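Local coordinates for protein translation initiation factor eIF-2B (Pyrococcus horikoshii, PDB 1VB5) that probably catalyses the exchange of GDP for GTP on initiation factor 2, at residues Arg52-Val55 with Val56-Asn59; Lys82-Ala85 with Leu86-Leu89. One frame throughout, in Å; residues are numbered along the deposited sequence.

Interaction 1: Arg52-Val55 with Val56-Asn59; sequences REEV and VKVN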
ATOM      1  N   ARG B  52     -17.768 -22.618 -20.558  1.00 37.59           N
ATOM      2  CA  ARG B  52     -17.583 -21.214 -20.910  1.00 37.34           C
ATOM      3  C   ARG B  52     -17.902 -20.359 -19.687  1.00 43.24           C
ATOM      4  O   ARG B  52     -17.176 -19.420 -19.355  1.00 41.51           O
ATOM      5  CB  ARG B  52     -18.534 -20.812 -22.039  1.00 36.70           C
ATOM      6  CG  ARG B  52     -17.968 -20.904 -23.441  1.00 30.79           C
ATOM      7  CD  ARG B  52     -18.970 -20.343 -24.437  1.00 32.15           C
ATOM      8  NE  ARG B  52     -18.399 -20.206 -25.774  1.00 30.32           N
ATOM      9  CZ  ARG B  52     -19.041 -19.670 -26.808  1.00 32.04           C
ATOM     10  NH1 ARG B  52     -20.279 -19.218 -26.666  1.00 26.04           N
ATOM     11  NH2 ARG B  52     -18.442 -19.592 -27.990  1.00 30.70           N
ATOM     12  N   GLU B  53     -19.000 -20.704 -19.024  1.00 40.88           N
ATOM     13  CA  GLU B  53     -19.460 -19.978 -17.851  1.00 43.16           C
ATOM     14  C   GLU B  53     -18.594 -20.213 -16.617  1.00 42.27           C
ATOM     15  O   GLU B  53     -18.224 -19.264 -15.929  1.00 47.49           O
ATOM     16  CB  GLU B  53     -20.910 -20.358 -17.562  1.00 42.46           C
ATOM     17  CG  GLU B  53     -21.605 -19.453 -16.572  1.00 60.34           C
ATOM     18  CD  GLU B  53     -23.113 -19.535 -16.687  1.00 68.26           C
ATOM     19  OE1 GLU B  53     -23.811 -18.886 -15.876  1.00 72.79           O
ATOM     20  OE2 GLU B  53     -23.599 -20.245 -17.596  1.00 69.17           O
ATOM     21  N   GLU B  54     -18.264 -21.470 -16.342  1.00 38.69           N
ATOM     22  CA  GLU B  54     -17.444 -21.802 -15.182  1.00 37.67           C
ATOM     23  C   GLU B  54     -16.045 -21.197 -15.260  1.00 36.83           C
ATOM     24  O   GLU B  54     -15.493 -20.768 -14.250  1.00 37.17           O
ATOM     25  CB  GLU B  54     -17.332 -23.323 -15.030  1.00 40.14           C
ATOM     26  CG  GLU B  54     -18.662 -24.017 -14.793  1.00 48.43           C
ATOM     27  CD  GLU B  54     -19.421 -23.433 -13.616  1.00 51.26           C
ATOM     28  OE1 GLU B  54     -18.869 -23.424 -12.495  1.00 51.39           O
ATOM     29  OE2 GLU B  54     -20.569 -22.981 -13.815  1.00 56.18           O
ATOM     30  N   VAL B  55     -15.474 -21.172 -16.459  1.00 35.16           N
ATOM     31  CA  VAL B  55     -14.139 -20.620 -16.658  1.00 35.27           C
ATOM     32  C   VAL B  55     -14.111 -19.129 -16.333  1.00 35.93           C
ATOM     33  O   VAL B  55     -13.180 -18.642 -15.701  1.00 32.97           O
ATOM     34  CB  VAL B  55     -13.664 -20.832 -18.111  1.00 39.80           C
ATOM     35  CG1 VAL B  55     -12.331 -20.146 -18.330  1.00 39.78           C
ATOM     36  CG2 VAL B  55     -13.531 -22.318 -18.397  1.00 44.67           C
ATOM     37  N   VAL B  56     -15.139 -18.412 -16.770  1.00 37.37           N
ATOM     38  CA  VAL B  56     -15.234 -16.982 -16.516  1.00 38.96           C
ATOM     39  C   VAL B  56     -15.490 -16.709 -15.032  1.00 40.97           C
ATOM     40  O   VAL B  56     -15.023 -15.703 -14.496  1.00 40.28           O
ATOM     41  CB  VAL B  56     -16.360 -16.347 -17.371  1.00 37.30           C
ATOM     42  CG1 VAL B  56     -16.639 -14.927 -16.913  1.00 45.36           C
ATOM     43  CG2 VAL B  56     -15.946 -16.341 -18.841  1.00 36.48           C
ATOM     44  N   LYS B  57     -16.222 -17.607 -14.371  1.00 39.12           N
ATOM     45  CA  LYS B  57     -16.530 -17.457 -12.947  1.00 40.23           C
ATOM     46  C   LYS B  57     -15.293 -17.585 -12.063  1.00 38.30           C
ATOM     47  O   LYS B  57     -15.275 -17.084 -10.938  1.00 37.96           O
ATOM     48  CB  LYS B  57     -17.563 -18.495 -12.497  1.00 43.13           C
ATOM     49  CG  LYS B  57     -18.973 -18.251 -12.997  1.00 49.07           C
ATOM     50  CD  LYS B  57     -19.912 -19.330 -12.479  1.00 56.59           C
ATOM     51  CE  LYS B  57     -21.307 -19.205 -13.076  1.00 61.53           C
ATOM     52  NZ  LYS B  57     -22.176 -20.359 -12.689  1.00 62.50           N
ATOM     53  N   VAL B  58     -14.264 -18.261 -12.563  1.00 31.08           N
ATOM     54  CA  VAL B  58     -13.038 -18.433 -11.795  1.00 34.85           C
ATOM     55  C   VAL B  58     -12.542 -17.072 -11.307  1.00 37.83           C
ATOM     56  O   VAL B  58     -12.159 -16.922 -10.147  1.00 34.81           O
ATOM     57  CB  VAL B  58     -11.944 -19.107 -12.645  1.00 34.33           C
ATOM     58  CG1 VAL B  58     -10.632 -19.157 -11.878  1.00 32.24           C
ATOM     59  CG2 VAL B  58     -12.387 -20.508 -13.018  1.00 38.89           C
ATOM     60  N   ASN B  59     -12.548 -16.086 -12.198  1.00 35.21           N
ATOM     61  CA  ASN B  59     -12.123 -14.734 -11.851  1.00 33.42           C
ATOM     62  C   ASN B  59     -12.692 -13.747 -12.860  1.00 33.84           C
ATOM     63  O   ASN B  59     -12.092 -13.494 -13.906  1.00 33.87           O
ATOM     64  CB  ASN B  59     -10.598 -14.625 -11.835  1.00 34.31           C
ATOM     65  CG  ASN B  59     -10.122 -13.297 -11.266  1.00 36.23           C
ATOM     66  OD1 ASN B  59     -10.712 -12.249 -11.535  1.00 39.44           O
ATOM     67  ND2 ASN B  59      -9.047 -13.333 -10.487  1.00 32.54           N
TER

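Interaction 2: Lys82-Ala85 with Leu86-Leu89; sequences KSRA and LEFL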
ATOM      1  N   LYS B  82     -10.508 -29.151 -29.738  1.00 36.93           N
ATOM      2  CA  LYS B  82      -9.098 -29.319 -29.423  1.00 34.74           C
ATOM      3  C   LYS B  82      -8.233 -28.328 -30.184  1.00 35.44           C
ATOM      4  O   LYS B  82      -7.385 -27.647 -29.601  1.00 35.74           O
ATOM      5  CB  LYS B  82      -8.640 -30.742 -29.761  1.00 41.25           C
ATOM      6  CG  LYS B  82      -7.127 -30.931 -29.673  1.00 45.34           C
ATOM      7  CD  LYS B  82      -6.699 -32.356 -29.999  1.00 51.59           C
ATOM      8  CE  LYS B  82      -5.186 -32.515 -29.866  1.00 54.79           C
ATOM      9  NZ  LYS B  82      -4.731 -33.915 -30.111  1.00 54.53           N
ATOM     10  N   SER B  83      -8.447 -28.256 -31.492  1.00 34.45           N
ATOM     11  CA  SER B  83      -7.669 -27.366 -32.342  1.00 30.18           C
ATOM     12  C   SER B  83      -7.756 -25.899 -31.914  1.00 27.80           C
ATOM     13  O   SER B  83      -6.755 -25.188 -31.919  1.00 21.23           O
ATOM     14  CB  SER B  83      -8.117 -27.508 -33.796  1.00 27.90           C
ATOM     15  OG  SER B  83      -7.272 -26.758 -34.650  1.00 32.90           O
ATOM     16  N   ARG B  84      -8.950 -25.445 -31.552  1.00 24.70           N
ATOM     17  CA  ARG B  84      -9.118 -24.059 -31.138  1.00 29.58           C
ATOM     18  C   ARG B  84      -8.424 -23.782 -29.806  1.00 31.71           C
ATOM     19  O   ARG B  84      -7.798 -22.735 -29.638  1.00 34.05           O
ATOM     20  CB  ARG B  84     -10.606 -23.710 -31.052  1.00 24.08           C
ATOM     21  CG  ARG B  84     -11.298 -23.689 -32.416  1.00 34.25           C
ATOM     22  CD  ARG B  84     -10.848 -22.504 -33.261  1.00 32.74           C
ATOM     23  NE  ARG B  84     -11.366 -21.247 -32.725  1.00 45.56           N
ATOM     24  CZ  ARG B  84     -11.130 -20.045 -33.246  1.00 49.86           C
ATOM     25  NH1 ARG B  84     -10.374 -19.919 -34.331  1.00 51.28           N
ATOM     26  NH2 ARG B  84     -11.662 -18.965 -32.683  1.00 41.01           N
ATOM     27  N   ALA B  85      -8.521 -24.715 -28.863  1.00 25.41           N
ATOM     28  CA  ALA B  85      -7.880 -24.524 -27.569  1.00 29.19           C
ATOM     29  C   ALA B  85      -6.365 -24.420 -27.738  1.00 29.72           C
ATOM     30  O   ALA B  85      -5.724 -23.562 -27.137  1.00 31.25           O
ATOM     31  CB  ALA B  85      -8.230 -25.670 -26.633  1.00 28.76           C
ATOM     32  N   LEU B  86      -5.797 -25.287 -28.570  1.00 31.19           N
ATOM     33  CA  LEU B  86      -4.358 -25.269 -28.807  1.00 31.50           C
ATOM     34  C   LEU B  86      -3.927 -24.002 -29.533  1.00 33.62           C
ATOM     35  O   LEU B  86      -2.806 -23.519 -29.342  1.00 30.61           O
ATOM     36  CB  LEU B  86      -3.931 -26.492 -29.625  1.00 33.27           C
ATOM     37  CG  LEU B  86      -4.095 -27.869 -28.972  1.00 38.97           C
ATOM     38  CD1 LEU B  86      -3.712 -28.954 -29.981  1.00 38.85           C
ATOM     39  CD2 LEU B  86      -3.220 -27.965 -27.725  1.00 36.47           C
ATOM     40  N   GLU B  87      -4.810 -23.467 -30.373  1.00 30.33           N
ATOM     41  CA  GLU B  87      -4.484 -22.255 -31.109  1.00 28.94           C
ATOM     42  C   GLU B  87      -4.467 -21.060 -30.157  1.00 23.26           C
ATOM     43  O   GLU B  87      -3.645 -20.160 -30.304  1.00 24.01           O
ATOM     44  CB  GLU B  87      -5.490 -21.999 -32.229  1.00 27.91           C
ATOM     45  CG  GLU B  87      -4.967 -21.024 -33.272  1.00 36.39           C
ATOM     46  CD  GLU B  87      -6.063 -20.463 -34.156  1.00 53.14           C
ATOM     47  OE1 GLU B  87      -6.928 -21.247 -34.609  1.00 57.39           O
ATOM     48  OE2 GLU B  87      -6.053 -19.236 -34.407  1.00 53.44           O
ATOM     49  N   PHE B  88      -5.383 -21.052 -29.192  1.00 23.58           N
ATOM     50  CA  PHE B  88      -5.433 -19.967 -28.215  1.00 28.58           C
ATOM     51  C   PHE B  88      -4.092 -19.964 -27.483  1.00 30.95           C
ATOM     52  O   PHE B  88      -3.455 -18.921 -27.327  1.00 33.51           O
ATOM     53  CB  PHE B  88      -6.566 -20.185 -27.210  1.00 30.04           C
ATOM     54  CG  PHE B  88      -6.845 -18.981 -26.343  1.00 33.38           C
ATOM     55  CD1 PHE B  88      -7.691 -17.971 -26.783  1.00 32.99           C
ATOM     56  CD2 PHE B  88      -6.225 -18.840 -25.102  1.00 34.99           C
ATOM     57  CE1 PHE B  88      -7.916 -16.830 -26.003  1.00 34.75           C
ATOM     58  CE2 PHE B  88      -6.442 -17.705 -24.316  1.00 31.66           C
ATOM     59  CZ  PHE B  88      -7.288 -16.701 -24.768  1.00 30.60           C
ATOM     60  N   LEU B  89      -3.659 -21.145 -27.053  1.00 27.44           N
ATOM     61  CA  LEU B  89      -2.389 -21.280 -26.352  1.00 31.60           C
ATOM     62  C   LEU B  89      -1.229 -20.794 -27.218  1.00 34.46           C
ATOM     63  O   LEU B  89      -0.331 -20.098 -26.737  1.00 32.39           O
ATOM     64  CB  LEU B  89      -2.163 -22.737 -25.934  1.00 28.83           C
ATOM     65  CG  LEU B  89      -3.088 -23.252 -24.825  1.00 37.43           C
ATOM     66  CD1 LEU B  89      -2.821 -24.732 -24.555  1.00 39.97           C
ATOM     67  CD2 LEU B  89      -2.864 -22.441 -23.560  1.00 33.66           C
TER

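Interaction 1: Arg52-Val55 with Val56-Asn59
Lys57 and Glu54 meet because one chain is straight and the other bends. Lys57 sets CG anti to its own carbonyl carbon (chi1 -72°) and then runs fully extended back toward the preceding turn. Glu54 also has CG anti to the carbonyl carbon, but it folds at chi2 (-54°), which swings its carboxylate round to the ammonium group. Lys57 NZ hydrogen-bonds Glu54 OE2 at 3.3 Å as part of a salt bridge. The lysine comes to the syn side of that oxygen, somewhat out of the carboxylate plane. Glu53 reaches the same nitrogen from one turn back. Its extended chain crosses the lysine at a slant, and Glu53 CG touches Lys57 CE at 3.5 Å. The charged ends are farther apart, with Glu53 OE1 to Lys57 NZ a long salt bridge of 3.9 Å. The lysine thus serves an i-3 and an i-4 glutamate in one network. Nearer the backbone, Lys57 CG lies 3.2 Å from Glu53 O, and the same oxygen accepts Lys57 N at 3.0 Å.

This lies toward the C-terminal end of helix 41-58. Val58 N is shared between Glu54 O and Val55 O, both at 3.3 Å and both weak. On the inner side Val55 and Val58 pack on Leu65 of helix 63-71, and Lys14 of helix 4-14 hydrogen-bonds Val58 O. Replacing Glu54 by an alanine would probably remove the closer of the two carboxylate partners of Lys57, leaving the long pairing to Glu53 and an ammonium end freer to swing. The two carboxylates together are likely to favour the charged form of Lys57.

Interaction 2: Lys82-Ala85 with Leu86-Leu89
Lys82 and Leu86 lie one turn apart and touch through carbon atoms. Lys82 is stretched out along its whole length, with CG anti to the backbone N (chi1 171°). Its CE comes to 3.9 Å from Leu86 CD1. Leu86 turns the other way about its first torsion, placing CG anti to the carbonyl carbon (chi1 -65°), so that its branch leans back over the preceding turn. Leu86 CG sits 3.4 Å from Lys82 O. That oxygen also accepts Leu86 N at 3.0 Å in a nearly straight bond. Both side chains, with Ala85, touch Leu33 of helix 21-38.

Arg84 and Glu87 run side by side and point the same way. The arginine is bent at chi2 and chi3, and these bends fold its guanidinium round to run alongside the extended glutamate chain. Their flat groups stand almost perpendicular, 89° apart. Arg84 NH1 and Glu87 OE1 are 3.7 Å apart, a long salt bridge. Each group has a stronger polar partner beyond this pair: Arg84 NH2 hydrogen-bonds Phe71 O, and Glu87 OE2 pairs with Arg91. Arg84 also makes a cation-pi contact with the Phe71 ring.

Phe88 leads its ring away from the turn before it, toward helix 63-71, where it meets the Phe71 ring and Leu68. Its N still binds Arg84 O at 3.0 Å, and Leu89 N binds Ala85 O at 3.2 Å. These are regular i to i+4 bonds of the long helix 78-106. The small Ala85 and the larger Leu86 and Leu89 present an apolar face to helix 21-38. The chemistry implies a row of alternating charge, Arg84, Glu87 and Arg91, in which Glu87 probably helps to balance both arginines.

Interactions 1 and 2 sit on two different helices, 41-58 and 78-106, in the helical part of the chain that precedes the first strand of the mixed sheet. Their centres are about 18 Å apart and their nearest atoms about 8 Å, so they do not touch. Helix 63-71 joins them: Val55 of 52-59 and Phe88 of 82-89 both pack on Leu68. The two differ in place along their helices. Interaction 1 is toward the C-terminal end of its helix, whereas interaction 2 is within a helix that runs on well past it. They differ in charge pairing too: the Glu54-Lys57 bridge is close, the Arg84-Glu87 one long.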